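Local coordinates for protein SsfX3 (Streptomyces sp. SF2575, PDB 3SKV) that probably transfers a salicylyl group onto a tetracycline intermediate during antibiotic biosynthesis, using a GDSL/SGNH-type acyltransferase domain joined to an N-terminal jelly-roll domain, at residues A[87-92]-A[168-173]; A[272-277]-A[284-289]. The protein carries 1 engineered substitution. All blocks are in the same frame, centred on the assembly; numbering follows the deposited sequence.

Contact 1: A[87-92]-A[168-173]. Engineered in segment 87-92: His-88 (natural residue Cys).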
ATOM      1  N   LEU A  87      12.479  -1.382   3.419  1.00 22.86           N
ATOM      2  CA  LEU A  87      13.543  -1.693   4.355  1.00 22.31           C
ATOM      3  C   LEU A  87      14.447  -0.443   4.475  1.00 23.94           C
ATOM      4  O   LEU A  87      14.953   0.050   3.472  1.00 20.93           O
ATOM      5  CB  LEU A  87      14.322  -2.950   3.902  1.00 22.76           C
ATOM      6  CG  LEU A  87      15.585  -3.296   4.733  1.00 28.41           C
ATOM      7  CD1 LEU A  87      15.222  -3.656   6.184  1.00 28.76           C
ATOM      8  CD2 LEU A  87      16.379  -4.429   4.096  1.00 30.75           C
ATOM      9  N   HIS A  88      14.590   0.095   5.695  1.00 22.43           N
ATOM     10  CA  HIS A  88      15.411   1.273   5.946  1.00 23.77           C
ATOM     11  C   HIS A  88      16.635   0.895   6.751  1.00 28.09           C
ATOM     12  O   HIS A  88      16.562   0.069   7.669  1.00 26.77           O
ATOM     13  CB  HIS A  88      14.644   2.325   6.761  1.00 26.01           C
ATOM     14  CG  HIS A  88      13.560   3.057   6.035  1.00 29.57           C
ATOM     15  ND1 HIS A  88      13.221   4.333   6.393  1.00 32.73           N
ATOM     16  CD2 HIS A  88      12.725   2.642   5.056  1.00 31.57           C
ATOM     17  CE1 HIS A  88      12.216   4.684   5.601  1.00 32.48           C
ATOM     18  NE2 HIS A  88      11.872   3.692   4.789  1.00 32.11           N
ATOM     19  N   LEU A  89      17.759   1.533   6.421  1.00 25.25           N
ATOM     20  CA  LEU A  89      19.037   1.390   7.119  1.00 25.42           C
ATOM     21  C   LEU A  89      19.906   2.584   6.799  1.00 29.73           C
ATOM     22  O   LEU A  89      19.838   3.107   5.691  1.00 29.47           O
ATOM     23  CB  LEU A  89      19.796   0.061   6.816  1.00 24.60           C
ATOM     24  CG  LEU A  89      20.123  -0.244   5.358  1.00 28.81           C
ATOM     25  CD1 LEU A  89      21.528   0.139   5.042  1.00 29.38           C
ATOM     26  CD2 LEU A  89      19.967  -1.712   5.066  1.00 31.70           C
ATOM     27  N   ARG A  90      20.716   3.006   7.759  1.00 26.03           N
ATOM     28  CA  ARG A  90      21.681   4.062   7.526  1.00 27.17           C
ATOM     29  C   ARG A  90      23.034   3.371   7.388  1.00 30.95           C
ATOM     30  O   ARG A  90      23.366   2.488   8.195  1.00 30.71           O
ATOM     31  CB  ARG A  90      21.690   5.090   8.659  1.00 25.36           C
ATOM     32  CG  ARG A  90      20.378   5.880   8.768  1.00 25.56           C
ATOM     33  CD  ARG A  90      20.566   7.112   9.658  1.00 25.01           C
ATOM     34  NE  ARG A  90      21.618   7.981   9.134  1.00 32.04           N
ATOM     35  CZ  ARG A  90      21.434   8.900   8.191  1.00 40.21           C
ATOM     36  NH1 ARG A  90      20.217   9.133   7.712  1.00 26.14           N
ATOM     37  NH2 ARG A  90      22.458   9.613   7.744  1.00 31.18           N
ATOM     38  N   THR A  91      23.780   3.715   6.332  1.00 28.07           N
ATOM     39  CA  THR A  91      25.107   3.141   6.060  1.00 27.58           C
ATOM     40  C   THR A  91      25.994   4.077   5.258  1.00 30.83           C
ATOM     41  O   THR A  91      25.496   4.898   4.476  1.00 29.32           O
ATOM     42  CB  THR A  91      25.002   1.741   5.376  1.00 32.80           C
ATOM     43  OG1 THR A  91      26.266   1.082   5.497  1.00 33.65           O
ATOM     44  CG2 THR A  91      24.578   1.809   3.883  1.00 29.23           C
ATOM     45  N   ASP A  92      27.315   3.916   5.425  1.00 27.66           N
ATOM     46  CA  ASP A  92      28.263   4.665   4.627  1.00 27.17           C
ATOM     47  C   ASP A  92      28.762   3.805   3.437  1.00 30.33           C
ATOM     48  O   ASP A  92      29.553   4.270   2.628  1.00 32.43           O
ATOM     49  CB  ASP A  92      29.409   5.201   5.490  1.00 29.76           C
ATOM     50  CG  ASP A  92      30.344   4.204   6.154  1.00 39.96           C
ATOM     51  OD1 ASP A  92      30.077   2.982   6.075  1.00 37.89           O
ATOM     52  OD2 ASP A  92      31.295   4.650   6.835  1.00 53.20           O
ATOM     53  N   ALA A 168      17.200 -13.251   3.124  1.00 24.63           N
ATOM     54  CA  ALA A 168      18.027 -14.143   3.934  1.00 24.56           C
ATOM     55  C   ALA A 168      19.272 -13.408   4.466  1.00 29.13           C
ATOM     56  O   ALA A 168      19.786 -13.760   5.524  1.00 27.89           O
ATOM     57  CB  ALA A 168      18.433 -15.363   3.118  1.00 26.30           C
ATOM     58  N   GLU A 169      19.733 -12.361   3.754  1.00 27.55           N
ATOM     59  CA  GLU A 169      20.956 -11.640   4.117  1.00 27.88           C
ATOM     60  C   GLU A 169      21.063 -10.289   3.436  1.00 30.39           C
ATOM     61  O   GLU A 169      20.569 -10.102   2.326  1.00 31.55           O
ATOM     62  CB  GLU A 169      22.167 -12.486   3.676  1.00 30.37           C
ATOM     63  CG  GLU A 169      23.511 -12.133   4.304  1.00 43.72           C
ATOM     64  CD  GLU A 169      24.717 -12.769   3.634  1.00 64.58           C
ATOM     65  OE1 GLU A 169      24.549 -13.502   2.627  1.00 66.79           O
ATOM     66  OE2 GLU A 169      25.845 -12.516   4.116  1.00 60.75           O
ATOM     67  N   VAL A 170      21.736  -9.358   4.106  1.00 24.49           N
ATOM     68  CA  VAL A 170      22.099  -8.051   3.593  1.00 22.87           C
ATOM     69  C   VAL A 170      23.620  -7.999   3.700  1.00 27.49           C
ATOM     70  O   VAL A 170      24.192  -8.406   4.720  1.00 28.51           O
ATOM     71  CB  VAL A 170      21.404  -6.863   4.294  1.00 25.84           C
ATOM     72  CG1 VAL A 170      21.913  -5.524   3.748  1.00 25.59           C
ATOM     73  CG2 VAL A 170      19.883  -6.950   4.128  1.00 25.22           C
ATOM     74  N   ARG A 171      24.282  -7.600   2.627  1.00 22.18           N
ATOM     75  CA  ARG A 171      25.729  -7.484   2.668  1.00 22.89           C
ATOM     76  C   ARG A 171      26.142  -6.066   2.341  1.00 25.38           C
ATOM     77  O   ARG A 171      25.503  -5.400   1.526  1.00 24.66           O
ATOM     78  CB  ARG A 171      26.402  -8.486   1.735  1.00 24.17           C
ATOM     79  CG  ARG A 171      26.608  -9.849   2.361  1.00 33.87           C
ATOM     80  CD  ARG A 171      26.973 -10.913   1.334  1.00 35.34           C
ATOM     81  NE  ARG A 171      28.026 -10.444   0.432  1.00 53.90           N
ATOM     82  CZ  ARG A 171      27.892 -10.359  -0.885  1.00 74.88           C
ATOM     83  NH1 ARG A 171      26.780 -10.769  -1.473  1.00 65.02           N
ATOM     84  NH2 ARG A 171      28.891  -9.904  -1.630  1.00 65.02           N
ATOM     85  N   LEU A 172      27.194  -5.601   2.999  1.00 22.07           N
ATOM     86  CA  LEU A 172      27.749  -4.255   2.841  1.00 22.02           C
ATOM     87  C   LEU A 172      29.266  -4.367   2.809  1.00 28.67           C
ATOM     88  O   LEU A 172      29.818  -5.445   3.119  1.00 27.07           O
ATOM     89  CB  LEU A 172      27.320  -3.328   4.010  1.00 20.94           C
ATOM     90  CG  LEU A 172      25.822  -3.237   4.328  1.00 24.52           C
ATOM     91  CD1 LEU A 172      25.589  -2.584   5.673  1.00 25.20           C
ATOM     92  CD2 LEU A 172      25.061  -2.517   3.230  1.00 26.06           C
ATOM     93  N   GLU A 173      29.945  -3.245   2.449  1.00 26.07           N
ATOM     94  CA  GLU A 173      31.393  -3.154   2.392  1.00 26.76           C
ATOM     95  C   GLU A 173      31.963  -3.474   3.777  1.00 33.15           C
ATOM     96  O   GLU A 173      31.327  -3.162   4.790  1.00 34.67           O
ATOM     97  CB  GLU A 173      31.803  -1.740   1.938  1.00 28.35           C
ATOM     98  CG  GLU A 173      33.295  -1.541   1.682  1.00 35.79           C
ATOM     99  CD  GLU A 173      33.767  -1.948   0.299  1.00 81.96           C
ATOM    100  OE1 GLU A 173      33.834  -3.169   0.018  1.00 85.74           O
ATOM    101  OE2 GLU A 173      34.070  -1.040  -0.507  1.00 91.17           O
TER
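The hydroxyl OG1 of Thr-91 is held by two backbone groups while it rests on a methyl of Leu-172. It gives a hydrogen bond to the carbonyl O of Thr-177 and receives a weak one from the N of Ser-93, both just beyond the segments, and CD1 of Leu-172 lies 3.7 Å from OG1. Thr-91 turns its hydroxyl toward strand 164-172 because OG1 stands beside the carbonyl carbon, opposite its backbone N (chi1 -163°). Leu-172 answers with CG set beside its backbone N (chi1 -52°), and the two side chains meet at an oblique angle. Further back the contact is purely apolar. The branches of Val-170 part company here: CG2 approaches CD2 of Leu-87 at 4.3 Å, and CG1 approaches CD2 of Leu-89 at 4.5 Å. These inward residues belong to the two facing sheets of the N-terminal jelly roll, whose strands 87-91 and 169-172 run nearly parallel, 21° apart, with axes 10.8 Å from each other. Residues between them turn outward to polar partners: Arg-90 forms a salt bridge with Asp-152, Arg-171 with Glu-142, and ND1 of the engineered His-88 is hydrogen-bonded to OD2 of Asp-181. Here the two sheets meet through loosely spaced hydrocarbon, and the one hydroxyl turned inward has its polarity satisfied by nearby backbone groups, with Leu-172 contributing only van der Waals contact.

Contact 2: A[272-277]-A[284-289]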
ATOM      1  N   GLY A 272     -19.854   0.726  11.971  1.00 28.33           N
ATOM      2  CA  GLY A 272     -19.162  -0.251  12.807  1.00 27.23           C
ATOM      3  C   GLY A 272     -17.664  -0.213  12.623  1.00 27.49           C
ATOM      4  O   GLY A 272     -16.921  -0.177  13.603  1.00 25.94           O
ATOM      5  N   PHE A 273     -17.219  -0.142  11.361  1.00 25.40           N
ATOM      6  CA  PHE A 273     -15.801  -0.063  10.982  1.00 24.00           C
ATOM      7  C   PHE A 273     -15.067   1.106  11.643  1.00 28.92           C
ATOM      8  O   PHE A 273     -14.011   0.904  12.256  1.00 28.64           O
ATOM      9  CB  PHE A 273     -15.663  -0.022   9.462  1.00 24.78           C
ATOM     10  CG  PHE A 273     -14.335  -0.495   8.915  1.00 25.12           C
ATOM     11  CD1 PHE A 273     -14.140  -1.835   8.570  1.00 27.17           C
ATOM     12  CD2 PHE A 273     -13.321   0.411   8.632  1.00 25.70           C
ATOM     13  CE1 PHE A 273     -12.927  -2.264   8.004  1.00 27.11           C
ATOM     14  CE2 PHE A 273     -12.101  -0.024   8.084  1.00 27.72           C
ATOM     15  CZ  PHE A 273     -11.909  -1.365   7.795  1.00 25.68           C
ATOM     16  N   VAL A 274     -15.641   2.333  11.538  1.00 25.95           N
ATOM     17  CA  VAL A 274     -15.088   3.569  12.131  1.00 23.61           C
ATOM     18  C   VAL A 274     -15.079   3.473  13.667  1.00 28.20           C
ATOM     19  O   VAL A 274     -14.073   3.829  14.285  1.00 28.63           O
ATOM     20  CB  VAL A 274     -15.863   4.811  11.634  1.00 26.47           C
ATOM     21  CG1 VAL A 274     -15.552   6.063  12.459  1.00 26.79           C
ATOM     22  CG2 VAL A 274     -15.596   5.056  10.160  1.00 25.74           C
ATOM     23  N   GLN A 275     -16.192   2.995  14.281  1.00 22.36           N
ATOM     24  CA  GLN A 275     -16.305   2.871  15.728  0.50 21.48           C
ATOM     25  C   GLN A 275     -15.238   2.001  16.350  1.00 28.36           C
ATOM     26  O   GLN A 275     -14.762   2.337  17.437  1.00 29.81           O
ATOM     27  CB  GLN A 275     -17.706   2.425  16.138  1.00 22.20           C
ATOM     28  CG  GLN A 275     -18.804   3.466  15.828  1.00 28.30           C
ATOM     29  CD  GLN A 275     -18.411   4.901  16.107  1.00 36.61           C
ATOM     30  OE1 GLN A 275     -18.078   5.660  15.198  1.00 35.25           O
ATOM     31  NE2 GLN A 275     -18.413   5.293  17.365  1.00 26.37           N
ATOM     32  N   ILE A 276     -14.856   0.883  15.673  1.00 23.95           N
ATOM     33  CA  ILE A 276     -13.806  -0.030  16.121  1.00 22.90           C
ATOM     34  C   ILE A 276     -12.466   0.724  16.128  1.00 28.00           C
ATOM     35  O   ILE A 276     -11.717   0.628  17.096  1.00 30.29           O
ATOM     36  CB  ILE A 276     -13.740  -1.329  15.244  1.00 24.66           C
ATOM     37  CG1 ILE A 276     -14.981  -2.225  15.478  1.00 24.49           C
ATOM     38  CG2 ILE A 276     -12.403  -2.119  15.480  1.00 23.10           C
ATOM     39  CD1 ILE A 276     -15.235  -3.245  14.302  1.00 25.45           C
ATOM     40  N   ILE A 277     -12.176   1.475  15.058  1.00 22.09           N
ATOM     41  CA  ILE A 277     -10.938   2.258  14.917  1.00 20.82           C
ATOM     42  C   ILE A 277     -10.844   3.311  16.045  1.00 26.35           C
ATOM     43  O   ILE A 277      -9.781   3.474  16.657  1.00 25.65           O
ATOM     44  CB  ILE A 277     -10.932   2.924  13.513  1.00 22.40           C
ATOM     45  CG1 ILE A 277     -10.722   1.864  12.383  1.00 21.12           C
ATOM     46  CG2 ILE A 277      -9.914   4.074  13.453  1.00 21.72           C
ATOM     47  CD1 ILE A 277     -10.986   2.406  10.919  1.00 21.76           C
ATOM     48  N   THR A 284      -7.820  10.884  15.756  1.00 28.96           N
ATOM     49  CA  THR A 284      -7.100  10.742  14.493  1.00 28.16           C
ATOM     50  C   THR A 284      -8.007  11.079  13.306  1.00 31.29           C
ATOM     51  O   THR A 284      -9.129  10.561  13.238  1.00 29.69           O
ATOM     52  CB  THR A 284      -6.555   9.300  14.381  1.00 34.50           C
ATOM     53  OG1 THR A 284      -5.752   9.035  15.525  1.00 35.60           O
ATOM     54  CG2 THR A 284      -5.748   9.043  13.093  1.00 28.96           C
ATOM     55  N   PRO A 285      -7.539  11.916  12.347  1.00 27.72           N
ATOM     56  CA  PRO A 285      -8.375  12.192  11.159  1.00 26.80           C
ATOM     57  C   PRO A 285      -8.634  10.920  10.351  1.00 29.77           C
ATOM     58  O   PRO A 285      -7.696  10.233   9.954  1.00 29.26           O
ATOM     59  CB  PRO A 285      -7.532  13.210  10.350  1.00 28.28           C
ATOM     60  CG  PRO A 285      -6.459  13.676  11.261  1.00 30.23           C
ATOM     61  CD  PRO A 285      -6.236  12.618  12.269  1.00 26.47           C
ATOM     62  N   ILE A 286      -9.917  10.585  10.166  1.00 26.34           N
ATOM     63  CA  ILE A 286     -10.377   9.450   9.369  1.00 24.47           C
ATOM     64  C   ILE A 286     -11.048  10.036   8.135  1.00 30.21           C
ATOM     65  O   ILE A 286     -12.004  10.830   8.241  1.00 30.79           O
ATOM     66  CB  ILE A 286     -11.321   8.470  10.131  1.00 26.83           C
ATOM     67  CG1 ILE A 286     -10.606   7.803  11.342  1.00 26.21           C
ATOM     68  CG2 ILE A 286     -11.877   7.394   9.150  1.00 26.50           C
ATOM     69  CD1 ILE A 286     -11.546   7.024  12.222  1.00 36.51           C
ATOM     70  N   VAL A 287     -10.517   9.675   6.967  1.00 25.59           N
ATOM     71  CA  VAL A 287     -11.026  10.127   5.689  1.00 24.05           C
ATOM     72  C   VAL A 287     -11.806   9.000   5.067  1.00 28.17           C
ATOM     73  O   VAL A 287     -11.267   7.939   4.748  1.00 27.40           O
ATOM     74  CB  VAL A 287      -9.904  10.686   4.787  1.00 25.41           C
ATOM     75  CG1 VAL A 287     -10.457  11.132   3.463  1.00 23.99           C
ATOM     76  CG2 VAL A 287      -9.189  11.833   5.480  1.00 25.97           C
ATOM     77  N   LEU A 288     -13.100   9.233   4.944  1.00 27.44           N
ATOM     78  CA  LEU A 288     -14.080   8.314   4.373  1.00 27.32           C
ATOM     79  C   LEU A 288     -14.227   8.626   2.896  1.00 31.71           C
ATOM     80  O   LEU A 288     -14.819   9.641   2.498  1.00 31.20           O
ATOM     81  CB  LEU A 288     -15.392   8.512   5.110  1.00 28.20           C
ATOM     82  CG  LEU A 288     -15.835   7.365   5.984  1.00 33.41           C
ATOM     83  CD1 LEU A 288     -14.686   6.741   6.793  1.00 31.62           C
ATOM     84  CD2 LEU A 288     -16.964   7.789   6.862  1.00 36.18           C
ATOM     85  N   GLY A 289     -13.600   7.781   2.105  1.00 27.03           N
ATOM     86  CA  GLY A 289     -13.563   7.957   0.667  1.00 25.96           C
ATOM     87  C   GLY A 289     -14.570   7.123  -0.074  1.00 27.43           C
ATOM     88  O   GLY A 289     -14.658   5.917   0.131  1.00 26.12           O
TER
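CD1 of Ile-286 reaches out from strand 286-289 to helix 272-277 and meets two methyls there: CG2 of Ile-277 at 3.6 Å and CG1 of Val-274 at 4.1 Å. With CG1 beside the backbone N (chi1 -63°) and chi2 extended (171°), CD1 of Ile-286 is brought up to the helix. The touching branches of the helix residues are the same in kind: Val-274 CG1 and Ile-277 CG2 are each anti to the backbone N, beside the carbonyl carbon. The second branch of Val-274, CG2, lies beside the backbone N instead and serves a different neighbour, CD1 of Leu-288, at 3.9 Å. One valine thus spans two successive inward positions of the strand. Leu-288 leaves the strand aimed neither at the helix nor away from it, and only its end closes on Val-274; its chi1 of -112° is far from a staggered value, and Leu-250 of strand 247-252 together with Val-315 and Ala-319 of helix 308-324 also touch this side chain. Val-274 also touches Leu-322 of that helix, while Ile-277 packs on Ile-240 of helix 234-242 and on Ile-248. Helix and strand run nearly antiparallel, as expected where helix 266-278 makes the crossover between the adjacent parallel strands 247-252 and 286-290. Between the segments the interface is aliphatic, its closest contacts all between methyl groups, buried and without polar atoms to satisfy; dispersion and the exclusion of water hold the helix to this face of the sheet, where it also meets the neighbouring helices.

In the fold
Contact 1 and contact 2 lie in separate domains on opposite sides of the chain's centre, their own centres 37 Å apart and their nearest atoms about 20 Å apart. They follow one another along the chain: 87-92/168-173 joins the two sheets of the N-terminal jelly roll, then 272-277/284-289 packs a helix on the parallel sheet of the GDSL/SGNH domain. In that family the nucleophilic serine normally follows the first strand of the sheet, here probably strand 187-192. Strand 247-252 lies between strands 187-192 and 286-290; contact 2, one strand further along, is packing of the GDSL/SGNH domain, whereas contact 1 belongs to the core of the N-terminal jelly roll.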